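Local coordinates for actin-related protein 8 (Homo sapiens, PDB 4FO0) that binds ATP, has low basal ATPase activity, cannot polymerise, and is a proposed core component of the INO80 chromatin remodelling complex, at residues Ile18-Gly23 and Tyr199-Leu204; Asp34-Ser39 and Ala554-Ala559; Leu27-Ala32 and Lys187-Pro192; Ile180-Ile185 and Met223-Ser228. All coordinates share one frame; numbering follows the deposited sequence.

From the N terminus, strand 17-21, strand 26-31 and the turn into strand 38-47 each take a distant partner. Interaction 1 pairs 18-23 with 199-204 and closes a loop of 175 residues. Interaction 3, joining 27-32 to 187-192, is nested inside that loop. Interaction 2 brings 34-39 to 554-559, near the C-terminal end, so it crosses interactions 1 and 3 along the chain. Interaction 4 links 180-185 to 223-228; it crosses interactions 1 and 3 and is nested inside interaction 2. Together they tie helix 553-563 and the loop after helix 170-187 to one sheet, and helix 170-187 to the end of helix 211-225. Interactions 1 and 3 also reach ATP.

Interaction 1: Ile18-Gly23 and Tyr199-Leu204; sequences IVIHPG and YRCILL. With ATP (adenosine-5'-triphosphate), chain C.
Ile18-His21 and Arg200-Leu204 are neighbouring parallel strands of the sheet whose strand 17-21 leads into the ATP phosphates. Four backbone hydrogen bonds form the ladder. Ile18 N donates to Arg200 O (2.7 Å) and Ile202 N to Ile18 O (2.8 Å). Ile20 N then donates to Ile202 O (2.8 Å), and Leu204 N to Ile20 O (3.0 Å). Ile18, Ile20, Cys201 and Leu203 share one sheet face. There Ile20, extended at chi2 (174°), sends CD1 to Cys201 SG at 3.5 Å. Helix 170-187 covers Ile20 and Leu203 through Trp181. Val19 and Ile202 occupy the other face and lie side by side, with Val19 CG2 4.0 Å from Ile202 CB. At the C-terminal end of the two strands, Leu204 CD2 sits over one face of the His21 imidazole, 3.6 Å from the ring centroid, in a CH-pi contact. His21 NE2 is bonded to Glu235, which limits how the ring can turn. Pro22 CD rests on Leu204 O at 3.4 Å. Gly23 belongs to the ATP pocket. Strand 17-21 forms a hairpin with strand 26-31, the turn carries Ser24 and Thr25 at the ATP, and strand 200-205 adds in parallel, as in the actin-family ATPase fold.

Interaction 2: Asp34-Ser39 and Ala554-Ala559; sequences DTLPAS and AWKGGA
In Trp555, chi1 of -178° swings CG opposite the backbone N, and chi2 of 91° turns one face of the indole to Pro37. Pro37 CB lies over the six-membered ring, 3.6 Å from its centroid and 17° off the normal. This is a CH-pi contact. The proline ring runs along the indole: CG is 3.8 Å from Trp555 CD2, and CD is 3.7 Å from Trp555 CE3. Proline and tryptophan run antiparallel to each other. At the ring edge, in its plane, Asp34 O approaches Trp555 CH2 at 3.6 Å. The indole NE1 is hydrogen-bonded to Val19 O of strand 17-21. That bond fixes one end of the ring, while Pro37 covers a face. The residues from Asp34 to Pro37 form the connection between antiparallel strands 26-31 and 38-47. Trp555 and Lys556 belong to helix 553-563, near the end of the chain. As in actin, the C-terminal part of the chain thus returns to the domain that holds the N terminus. Asp34 OD2 accepts from Arg31 N and so holds this connection close to strand 26-31. Lys556 is extended beyond CG and reaches over the outer part of the turn. Its CE lies beside Thr35 O. Lys556 NZ is 3.7 Å from Thr35 O, which is not counted as a hydrogen bond. Leu36 follows the lysine chain, its CD2 4.1 Å from Lys556 NZ. Leu36 and Pro37 also touch Leu552, just ahead of the helix.

Interaction 3: Leu27-Ala32 and Lys187-Pro192; sequences LRIGRA and KYLEIP. With ATP (adenosine-5'-triphosphate), chain C.
Leu189 and Ile191 make a mixed apolar and polar contact with strand 26-31, where the loop after helix 170-187 passes over the sheet. Leu189 points at the strand and sets both methyls against Gly30 CA. Its CD1 lies 3.9 Å from Gly30 CA, and its CD2 is 4.0 Å from Ile29 O. Ile29 adds its CG1, 4.3 Å from Leu189 CD1. Leu189 also touches Ile18 on the next strand. Arg31 provides the polar part. Its chain is extended from CG to NE, with chi3 at -165°, and carries the guanidinium out to the loop. Ile191 CD1 lies over one face of that group, 3.4 Å from Arg31 NH2 and offset toward the rim. At the guanidinium edge, NH2 makes a weak hydrogen bond of 3.4 Å to Leu189 O. A modelled water lies between Arg31 NE and this carbonyl, but its short distance to NE makes the bridge doubtful. Arg31 NH1 is bonded to Tyr199 OH and Asn15 O, so several partners hold the group. In this actin-type fold, the hairpin of strands 17-21 and 26-31 continues into strand 38-47; much later helix 170-187 leads to strand 200-205, parallel to strand 17-21. The loop 187-192 is part of that return. Glu190 has a positive phi of 50° where the chain leaves the helix, and Ile191 N bonds back to Ile185 O. Near the start of the strand, Arg28 faces ATP. Its NH2 meets O1A of the alpha phosphate edge-on, but the modelled distance is too short to be trusted, and its bond to O2B is weak.

Interaction 4: Ile180-Ile185 and Met223-Ser228; sequences IWSHAI and MKMGFS
Phe227 meets Ile185 at its ring edge, near the ring plane: Ile185 CD1 is 4.3 Å from Phe227 CZ. Phe227 also packs on Ile18, Cys201 and Ile221. The other flat group is the indole of Trp181, but Trp181 touches Met225 through its CB rather than through the indole. The indole NE1 is hydrogen-bonded to His42 NE2, and the two rings meet obliquely. The indole packs against Leu27 of the sheet and Met220 and Ile221 of helix 211-225. Met225, near the end of helix 211-225, carries most of the contact. Its CG lies beside the backbone N and chi2 is extended (176°), so the thioether chain reaches straight across to the neighbouring helix. A bend at chi3 (97°) then turns the methyl onto that helix. Met225 CE sits 3.8 Å from Trp181 CB. It is equally far, 3.8 Å, from Ile185 CD1. Ser182 OG is closer to Met225 CE, at 3.3 Å. That hydroxyl is hydrogen-bonded to Glu178 O one turn earlier, which satisfies it beside the methyl. Gly226 has a positive phi of 101° and lets the chain leave the helix toward Phe227. Strand 200-205, helix 211-225 and strand 229-234 form a beta-alpha-beta crossover, and Met225 and Phe227 lie at its return. The contact is almost wholly apolar, so it probably depends on burial of the methyl and the rings, with the one nearby hydroxyl satisfied within its own helix.

Interaction 1: Ile18-Gly23 and Tyr199-Leu204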
# COMPACT_ATOMS: atom_id res chain seq x y z
N ILE A 18 -6.20 -2.93 -20.93
CA ILE A 18 -6.16 -2.13 -19.70
C ILE A 18 -5.59 -2.93 -18.53
O ILE A 18 -6.07 -4.03 -18.23
CB ILE A 18 -7.53 -1.63 -19.28
CG1 ILE A 18 -8.15 -0.74 -20.36
CG2 ILE A 18 -7.41 -0.84 -18.00
CD1 ILE A 18 -7.35 0.48 -20.63
N VAL A 19 -4.56 -2.40 -17.89
CA VAL A 19 -3.96 -3.07 -16.74
C VAL A 19 -4.42 -2.42 -15.44
O VAL A 19 -4.28 -1.21 -15.24
CB VAL A 19 -2.43 -3.10 -16.83
CG1 VAL A 19 -1.82 -3.70 -15.57
CG2 VAL A 19 -2.01 -3.89 -18.06
N ILE A 20 -5.00 -3.23 -14.56
CA ILE A 20 -5.62 -2.72 -13.34
C ILE A 20 -5.02 -3.28 -12.05
O ILE A 20 -5.08 -4.48 -11.78
CB ILE A 20 -7.12 -2.98 -13.33
CG1 ILE A 20 -7.73 -2.50 -14.65
CG2 ILE A 20 -7.78 -2.30 -12.12
CD1 ILE A 20 -9.20 -2.84 -14.81
N HIS A 21 -4.43 -2.38 -11.27
CA HIS A 21 -3.85 -2.78 -10.00
C HIS A 21 -4.49 -2.01 -8.86
O HIS A 21 -4.10 -0.88 -8.56
CB HIS A 21 -2.35 -2.51 -9.99
CG HIS A 21 -1.66 -3.10 -8.81
ND1 HIS A 21 -0.36 -2.77 -8.47
CD2 HIS A 21 -2.08 -3.99 -7.88
CE1 HIS A 21 -0.01 -3.45 -7.39
NE2 HIS A 21 -1.03 -4.20 -7.01
N PRO A 22 -5.49 -2.61 -8.23
CA PRO A 22 -6.21 -2.02 -7.10
C PRO A 22 -5.33 -2.02 -5.85
O PRO A 22 -4.44 -2.84 -5.72
CB PRO A 22 -7.39 -2.98 -6.89
CG PRO A 22 -7.34 -3.96 -8.06
CD PRO A 22 -5.93 -3.99 -8.52
N GLY A 23 -5.58 -1.08 -4.95
CA GLY A 23 -4.90 -1.01 -3.67
C GLY A 23 -5.85 -0.48 -2.61
O GLY A 23 -6.90 0.10 -2.93
N TYR A 199 -11.71 -3.66 -25.80
CA TYR A 199 -10.59 -3.80 -24.88
C TYR A 199 -10.59 -5.11 -24.11
O TYR A 199 -11.62 -5.75 -23.92
CB TYR A 199 -10.55 -2.65 -23.88
CG TYR A 199 -10.14 -1.35 -24.49
CD1 TYR A 199 -8.84 -0.88 -24.36
CD2 TYR A 199 -11.05 -0.59 -25.21
CE1 TYR A 199 -8.46 0.33 -24.93
CE2 TYR A 199 -10.68 0.61 -25.78
CZ TYR A 199 -9.38 1.08 -25.64
OH TYR A 199 -9.03 2.29 -26.22
N ARG A 200 -9.39 -5.49 -23.68
CA ARG A 200 -9.21 -6.57 -22.74
C ARG A 200 -8.56 -6.01 -21.49
O ARG A 200 -8.01 -4.90 -21.48
CB ARG A 200 -8.33 -7.66 -23.34
CG ARG A 200 -9.09 -8.58 -24.25
CD ARG A 200 -8.15 -9.54 -24.94
NE ARG A 200 -7.13 -8.81 -25.68
CZ ARG A 200 -6.13 -9.39 -26.33
NH1 ARG A 200 -6.01 -10.71 -26.32
NH2 ARG A 200 -5.24 -8.65 -26.97
N CYS A 201 -8.60 -6.81 -20.43
CA CYS A 201 -8.17 -6.37 -19.12
C CYS A 201 -7.19 -7.32 -18.43
O CYS A 201 -7.39 -8.54 -18.39
CB CYS A 201 -9.39 -6.19 -18.23
SG CYS A 201 -8.99 -5.84 -16.52
N ILE A 202 -6.13 -6.77 -17.88
CA ILE A 202 -5.31 -7.53 -16.96
C ILE A 202 -5.57 -7.05 -15.54
O ILE A 202 -5.29 -5.90 -15.19
CB ILE A 202 -3.84 -7.34 -17.26
CG1 ILE A 202 -3.56 -7.72 -18.73
CG2 ILE A 202 -3.01 -8.11 -16.24
CD1 ILE A 202 -2.62 -8.89 -18.91
N LEU A 203 -6.13 -7.94 -14.72
CA LEU A 203 -6.43 -7.65 -13.33
C LEU A 203 -5.41 -8.27 -12.37
O LEU A 203 -5.29 -9.49 -12.28
CB LEU A 203 -7.83 -8.15 -12.97
CG LEU A 203 -8.27 -7.94 -11.50
CD1 LEU A 203 -8.24 -6.46 -11.11
CD2 LEU A 203 -9.65 -8.50 -11.25
N LEU A 204 -4.70 -7.42 -11.64
CA LEU A 204 -3.79 -7.90 -10.61
C LEU A 204 -4.55 -8.15 -9.33
O LEU A 204 -5.39 -7.34 -8.92
CB LEU A 204 -2.72 -6.87 -10.33
CG LEU A 204 -1.45 -6.95 -11.15
CD1 LEU A 204 -1.75 -6.85 -12.63
CD2 LEU A 204 -0.53 -5.82 -10.68
PG ATP C . -2.10 -1.89 0.03
O1G ATP C . -1.03 -2.49 -0.85
O2G ATP C . -3.52 -2.23 -0.36
O3G ATP C . -1.85 -1.98 1.52
PB ATP C . -1.61 0.44 -1.64
O1B ATP C . -2.59 1.58 -1.72
O2B ATP C . -1.33 -0.50 -2.81
O3B ATP C . -1.99 -0.32 -0.28
PA ATP C . 0.92 1.70 -1.99
O1A ATP C . 0.29 2.81 -2.79
O2A ATP C . 1.80 0.65 -2.63
O3A ATP C . -0.22 1.04 -1.10
O5' ATP C . 1.77 2.39 -0.83
C5' ATP C . 1.14 3.41 -0.07
C4' ATP C . 2.00 3.72 1.12
O4' ATP C . 3.27 4.13 0.63
C3' ATP C . 1.46 4.87 1.96
O3' ATP C . 1.46 4.49 3.34
C2' ATP C . 2.45 5.99 1.73
O2' ATP C . 2.60 6.83 2.86
C1' ATP C . 3.71 5.20 1.47
N9 ATP C . 4.74 6.05 0.85
C8 ATP C . 4.67 6.62 -0.36
N7 ATP C . 5.79 7.35 -0.60
C5 ATP C . 6.59 7.23 0.47
C6 ATP C . 7.90 7.76 0.87
N6 ATP C . 8.59 8.56 0.01
N1 ATP C . 8.38 7.40 2.09
C2 ATP C . 7.69 6.61 2.93
N3 ATP C . 6.47 6.11 2.63
C4 ATP C . 5.88 6.38 1.44

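Interaction 2: Asp34-Ser39 and Ala554-Ala559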
# COMPACT_ATOMS: atom_id res chain seq x y z
N ASP A 34 0.98 2.55 -21.79
CA ASP A 34 1.34 3.72 -20.99
C ASP A 34 2.65 3.42 -20.24
O ASP A 34 2.91 2.29 -19.82
CB ASP A 34 0.20 4.14 -20.06
CG ASP A 34 -1.06 4.59 -20.82
OD1 ASP A 34 -0.93 5.05 -21.97
OD2 ASP A 34 -2.18 4.48 -20.27
N THR A 35 3.49 4.43 -20.10
CA THR A 35 4.75 4.24 -19.40
C THR A 35 4.49 4.32 -17.90
O THR A 35 4.94 3.48 -17.12
CB THR A 35 5.77 5.29 -19.82
OG1 THR A 35 5.58 5.60 -21.21
CG2 THR A 35 7.18 4.75 -19.60
N LEU A 36 3.75 5.36 -17.52
CA LEU A 36 3.19 5.46 -16.18
C LEU A 36 1.68 5.25 -16.22
O LEU A 36 0.99 5.78 -17.09
CB LEU A 36 3.47 6.84 -15.59
CG LEU A 36 4.94 7.18 -15.48
CD1 LEU A 36 5.07 8.56 -14.88
CD2 LEU A 36 5.68 6.13 -14.65
N PRO A 37 1.16 4.47 -15.26
CA PRO A 37 -0.28 4.35 -15.09
C PRO A 37 -0.82 5.58 -14.38
O PRO A 37 -0.06 6.26 -13.70
CB PRO A 37 -0.40 3.16 -14.14
CG PRO A 37 0.83 3.26 -13.29
CD PRO A 37 1.91 3.71 -14.24
N ALA A 38 -2.11 5.84 -14.51
CA ALA A 38 -2.75 6.82 -13.64
C ALA A 38 -2.85 6.26 -12.21
O ALA A 38 -3.02 5.05 -12.00
CB ALA A 38 -4.12 7.19 -14.16
N SER A 39 -2.73 7.16 -11.25
CA SER A 39 -2.79 6.81 -9.84
C SER A 39 -3.93 7.58 -9.21
O SER A 39 -3.91 8.80 -9.19
CB SER A 39 -1.48 7.15 -9.13
OG SER A 39 -0.49 6.14 -9.31
N ALA A 554 4.74 -3.65 -9.87
CA ALA A 554 3.77 -4.70 -10.13
C ALA A 554 2.88 -4.32 -11.31
O ALA A 554 2.64 -5.12 -12.23
CB ALA A 554 2.95 -4.98 -8.91
N TRP A 555 2.39 -3.08 -11.30
CA TRP A 555 1.59 -2.63 -12.41
C TRP A 555 2.40 -2.79 -13.71
O TRP A 555 1.90 -3.32 -14.70
CB TRP A 555 1.10 -1.19 -12.22
CG TRP A 555 0.24 -0.78 -13.37
CD1 TRP A 555 -1.12 -0.91 -13.47
CD2 TRP A 555 0.69 -0.25 -14.62
NE1 TRP A 555 -1.54 -0.47 -14.70
CE2 TRP A 555 -0.45 -0.06 -15.43
CE3 TRP A 555 1.95 0.10 -15.13
CZ2 TRP A 555 -0.36 0.47 -16.71
CZ3 TRP A 555 2.03 0.61 -16.41
CH2 TRP A 555 0.88 0.79 -17.19
N LYS A 556 3.65 -2.35 -13.72
CA LYS A 556 4.47 -2.48 -14.92
C LYS A 556 4.60 -3.94 -15.34
O LYS A 556 4.52 -4.26 -16.53
CB LYS A 556 5.82 -1.81 -14.74
CG LYS A 556 5.72 -0.32 -14.97
CD LYS A 556 7.02 0.46 -14.73
CE LYS A 556 6.84 1.90 -15.26
NZ LYS A 556 8.03 2.79 -15.13
N GLY A 557 4.78 -4.81 -14.36
CA GLY A 557 4.78 -6.23 -14.63
C GLY A 557 3.50 -6.73 -15.29
O GLY A 557 3.53 -7.65 -16.10
N GLY A 558 2.38 -6.12 -14.94
CA GLY A 558 1.10 -6.49 -15.53
C GLY A 558 1.09 -6.19 -17.02
O GLY A 558 0.67 -7.02 -17.83
N ALA A 559 1.55 -5.00 -17.37
CA ALA A 559 1.67 -4.61 -18.77
C ALA A 559 2.60 -5.59 -19.51
O ALA A 559 2.26 -6.11 -20.57
CB ALA A 559 2.20 -3.20 -18.88

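Interaction 3: Leu27-Ala32 and Lys187-Pro192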
# COMPACT_ATOMS: atom_id res chain seq x y z
N LEU A 27 -5.56 3.18 -6.50
CA LEU A 27 -5.76 2.41 -7.71
C LEU A 27 -4.70 2.81 -8.75
O LEU A 27 -4.43 3.99 -8.99
CB LEU A 27 -7.16 2.66 -8.26
CG LEU A 27 -7.37 2.17 -9.71
CD1 LEU A 27 -7.23 0.65 -9.82
CD2 LEU A 27 -8.73 2.63 -10.22
N ARG A 28 -4.06 1.83 -9.35
CA ARG A 28 -3.14 2.12 -10.44
C ARG A 28 -3.69 1.49 -11.70
O ARG A 28 -3.92 0.28 -11.77
CB ARG A 28 -1.70 1.69 -10.10
CG ARG A 28 -1.00 2.80 -9.32
CD ARG A 28 0.23 2.36 -8.55
NE ARG A 28 -0.11 1.86 -7.22
CZ ARG A 28 0.12 2.50 -6.08
NH1 ARG A 28 0.70 3.69 -6.05
NH2 ARG A 28 -0.22 1.92 -4.93
N ILE A 29 -3.96 2.33 -12.69
CA ILE A 29 -4.67 1.86 -13.87
C ILE A 29 -4.17 2.56 -15.14
O ILE A 29 -3.83 3.74 -15.11
CB ILE A 29 -6.19 2.06 -13.69
CG1 ILE A 29 -6.97 1.49 -14.86
CG2 ILE A 29 -6.54 3.54 -13.48
CD1 ILE A 29 -8.45 1.38 -14.60
N GLY A 30 -4.11 1.82 -16.25
CA GLY A 30 -3.64 2.38 -17.50
C GLY A 30 -3.61 1.38 -18.64
O GLY A 30 -3.85 0.19 -18.42
N ARG A 31 -3.34 1.85 -19.85
CA ARG A 31 -3.11 0.96 -20.99
C ARG A 31 -1.76 0.28 -20.82
O ARG A 31 -0.81 0.88 -20.29
CB ARG A 31 -3.09 1.73 -22.31
CG ARG A 31 -4.35 2.47 -22.64
CD ARG A 31 -4.09 3.40 -23.80
NE ARG A 31 -5.16 4.39 -23.94
CZ ARG A 31 -6.20 4.27 -24.77
NH1 ARG A 31 -6.32 3.19 -25.54
NH2 ARG A 31 -7.12 5.23 -24.82
N ALA A 32 -1.66 -0.95 -21.30
CA ALA A 32 -0.38 -1.67 -21.24
C ALA A 32 0.74 -0.92 -21.98
O ALA A 32 1.92 -1.20 -21.78
CB ALA A 32 -0.55 -3.08 -21.80
N LYS A 187 -12.12 9.29 -17.60
CA LYS A 187 -11.50 10.57 -17.27
C LYS A 187 -10.00 10.65 -17.49
O LYS A 187 -9.49 11.67 -17.93
CB LYS A 187 -11.82 10.95 -15.82
CG LYS A 187 -11.22 12.28 -15.39
CD LYS A 187 -12.31 13.30 -15.10
CE LYS A 187 -11.82 14.39 -14.17
NZ LYS A 187 -11.20 13.79 -12.95
N TYR A 188 -9.28 9.58 -17.19
CA TYR A 188 -7.82 9.64 -17.26
C TYR A 188 -7.28 8.91 -18.47
O TYR A 188 -6.30 9.33 -19.08
CB TYR A 188 -7.18 9.16 -15.96
CG TYR A 188 -7.64 9.98 -14.78
CD1 TYR A 188 -8.81 9.67 -14.11
CD2 TYR A 188 -6.93 11.10 -14.38
CE1 TYR A 188 -9.25 10.43 -13.05
CE2 TYR A 188 -7.36 11.88 -13.32
CZ TYR A 188 -8.52 11.53 -12.66
OH TYR A 188 -8.97 12.30 -11.60
N LEU A 189 -7.92 7.81 -18.84
CA LEU A 189 -7.50 7.08 -20.01
C LEU A 189 -8.26 7.64 -21.19
O LEU A 189 -7.96 7.34 -22.34
CB LEU A 189 -7.80 5.59 -19.84
CG LEU A 189 -7.35 4.92 -18.54
CD1 LEU A 189 -7.23 3.42 -18.74
CD2 LEU A 189 -6.03 5.49 -18.00
N GLU A 190 -9.25 8.47 -20.88
CA GLU A 190 -10.10 9.05 -21.90
C GLU A 190 -10.63 7.99 -22.86
O GLU A 190 -10.53 8.11 -24.07
CB GLU A 190 -9.34 10.13 -22.66
CG GLU A 190 -8.93 11.28 -21.75
CD GLU A 190 -8.24 12.40 -22.51
OE1 GLU A 190 -8.00 12.24 -23.72
OE2 GLU A 190 -7.92 13.44 -21.88
N ILE A 191 -11.21 6.94 -22.29
CA ILE A 191 -11.82 5.88 -23.07
C ILE A 191 -13.29 5.81 -22.73
O ILE A 191 -13.64 5.51 -21.59
CB ILE A 191 -11.18 4.54 -22.74
CG1 ILE A 191 -9.69 4.58 -23.11
CG2 ILE A 191 -11.89 3.40 -23.46
CD1 ILE A 191 -8.98 3.30 -22.81
N PRO A 192 -14.16 6.11 -23.70
CA PRO A 192 -15.61 6.03 -23.49
C PRO A 192 -16.01 4.62 -23.12
O PRO A 192 -15.49 3.65 -23.69
CB PRO A 192 -16.19 6.40 -24.86
CG PRO A 192 -15.10 7.16 -25.55
CD PRO A 192 -13.82 6.56 -25.06
PG ATP C . -2.10 -1.89 0.03
O1G ATP C . -1.03 -2.49 -0.85
O2G ATP C . -3.52 -2.23 -0.36
O3G ATP C . -1.85 -1.98 1.52
PB ATP C . -1.61 0.44 -1.64
O1B ATP C . -2.59 1.58 -1.72
O2B ATP C . -1.33 -0.50 -2.81
O3B ATP C . -1.99 -0.32 -0.28
PA ATP C . 0.92 1.70 -1.99
O1A ATP C . 0.29 2.81 -2.79
O2A ATP C . 1.80 0.65 -2.63
O3A ATP C . -0.22 1.04 -1.10
O5' ATP C . 1.77 2.39 -0.83
C5' ATP C . 1.14 3.41 -0.07
C4' ATP C . 2.00 3.72 1.12
O4' ATP C . 3.27 4.13 0.63
C3' ATP C . 1.46 4.87 1.96
O3' ATP C . 1.46 4.49 3.34
C2' ATP C . 2.45 5.99 1.73
O2' ATP C . 2.60 6.83 2.86
C1' ATP C . 3.71 5.20 1.47
N9 ATP C . 4.74 6.05 0.85
C8 ATP C . 4.67 6.62 -0.36
N7 ATP C . 5.79 7.35 -0.60
C5 ATP C . 6.59 7.23 0.47
C6 ATP C . 7.90 7.76 0.87
N6 ATP C . 8.59 8.56 0.01
N1 ATP C . 8.38 7.40 2.09
C2 ATP C . 7.69 6.61 2.93
N3 ATP C . 6.47 6.11 2.63
C4 ATP C . 5.88 6.38 1.44
O HOH W 1 -4.77 6.24 -22.36

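Interaction 4: Ile180-Ile185 and Met223-Ser228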
# COMPACT_ATOMS: atom_id res chain seq x y z
N ILE A 180 -15.83 3.70 -9.36
CA ILE A 180 -14.47 4.23 -9.29
C ILE A 180 -13.64 3.84 -10.53
O ILE A 180 -13.00 4.70 -11.14
CB ILE A 180 -13.76 3.79 -8.01
CG1 ILE A 180 -14.48 4.34 -6.77
CG2 ILE A 180 -12.31 4.27 -8.00
CD1 ILE A 180 -13.92 3.80 -5.46
N TRP A 181 -13.67 2.57 -10.90
CA TRP A 181 -12.89 2.12 -12.04
C TRP A 181 -13.39 2.69 -13.35
O TRP A 181 -12.60 3.07 -14.20
CB TRP A 181 -12.83 0.59 -12.13
CG TRP A 181 -12.08 -0.00 -10.99
CD1 TRP A 181 -11.59 0.67 -9.91
CD2 TRP A 181 -11.74 -1.38 -10.80
NE1 TRP A 181 -10.96 -0.20 -9.06
CE2 TRP A 181 -11.04 -1.46 -9.58
CE3 TRP A 181 -11.96 -2.55 -11.54
CZ2 TRP A 181 -10.55 -2.67 -9.08
CZ3 TRP A 181 -11.47 -3.74 -11.05
CH2 TRP A 181 -10.78 -3.80 -9.83
N SER A 182 -14.70 2.77 -13.52
CA SER A 182 -15.25 3.32 -14.75
C SER A 182 -14.91 4.79 -14.90
O SER A 182 -14.48 5.24 -15.96
CB SER A 182 -16.75 3.10 -14.79
OG SER A 182 -17.01 1.72 -14.55
N HIS A 183 -15.08 5.55 -13.83
CA HIS A 183 -14.71 6.97 -13.82
C HIS A 183 -13.25 7.17 -14.26
O HIS A 183 -12.95 8.10 -15.01
CB HIS A 183 -14.94 7.57 -12.43
CG HIS A 183 -14.47 8.98 -12.29
ND1 HIS A 183 -15.20 10.06 -12.74
CD2 HIS A 183 -13.33 9.49 -11.76
CE1 HIS A 183 -14.53 11.18 -12.49
NE2 HIS A 183 -13.39 10.86 -11.90
N ALA A 184 -12.35 6.31 -13.81
CA ALA A 184 -10.93 6.50 -14.10
C ALA A 184 -10.64 6.25 -15.57
O ALA A 184 -9.85 6.96 -16.20
CB ALA A 184 -10.10 5.60 -13.25
N ILE A 185 -11.28 5.24 -16.12
CA ILE A 185 -11.17 4.94 -17.53
C ILE A 185 -11.68 6.06 -18.45
O ILE A 185 -11.01 6.40 -19.41
CB ILE A 185 -11.83 3.60 -17.86
CG1 ILE A 185 -11.02 2.48 -17.23
CG2 ILE A 185 -11.91 3.39 -19.35
CD1 ILE A 185 -11.83 1.28 -16.92
N MET A 223 -18.96 -8.75 -17.42
CA MET A 223 -20.40 -8.60 -17.58
C MET A 223 -20.92 -7.17 -17.37
O MET A 223 -21.76 -6.70 -18.12
CB MET A 223 -21.16 -9.58 -16.67
CG MET A 223 -20.91 -11.06 -16.96
SD MET A 223 -21.08 -11.56 -18.70
CE MET A 223 -19.54 -10.91 -19.36
N LYS A 224 -20.45 -6.49 -16.33
CA LYS A 224 -20.99 -5.18 -15.99
C LYS A 224 -20.29 -4.04 -16.74
O LYS A 224 -20.93 -3.08 -17.14
CB LYS A 224 -20.89 -4.94 -14.48
CG LYS A 224 -21.70 -5.89 -13.63
CD LYS A 224 -23.09 -5.32 -13.37
CE LYS A 224 -23.88 -6.22 -12.43
NZ LYS A 224 -23.14 -6.47 -11.15
N MET A 225 -18.98 -4.14 -16.90
CA MET A 225 -18.24 -3.04 -17.49
C MET A 225 -18.07 -3.20 -19.01
O MET A 225 -17.99 -2.21 -19.74
CB MET A 225 -16.88 -2.88 -16.82
CG MET A 225 -16.92 -2.15 -15.50
SD MET A 225 -15.29 -2.14 -14.76
CE MET A 225 -14.66 -0.55 -15.25
N GLY A 226 -18.00 -4.45 -19.48
CA GLY A 226 -18.05 -4.71 -20.90
C GLY A 226 -16.75 -5.01 -21.62
O GLY A 226 -16.70 -4.94 -22.85
N PHE A 227 -15.70 -5.32 -20.87
CA PHE A 227 -14.48 -5.82 -21.46
C PHE A 227 -14.79 -7.13 -22.15
O PHE A 227 -15.68 -7.85 -21.72
CB PHE A 227 -13.44 -6.08 -20.39
CG PHE A 227 -12.80 -4.85 -19.88
CD1 PHE A 227 -11.60 -4.40 -20.42
CD2 PHE A 227 -13.37 -4.13 -18.84
CE1 PHE A 227 -10.98 -3.26 -19.95
CE2 PHE A 227 -12.76 -2.99 -18.36
CZ PHE A 227 -11.56 -2.55 -18.93
N SER A 228 -14.04 -7.47 -23.19
CA SER A 228 -14.34 -8.67 -23.95
C SER A 228 -13.59 -9.85 -23.39
O SER A 228 -14.02 -11.01 -23.53
CB SER A 228 -14.00 -8.48 -25.43
OG SER A 228 -12.62 -8.32 -25.59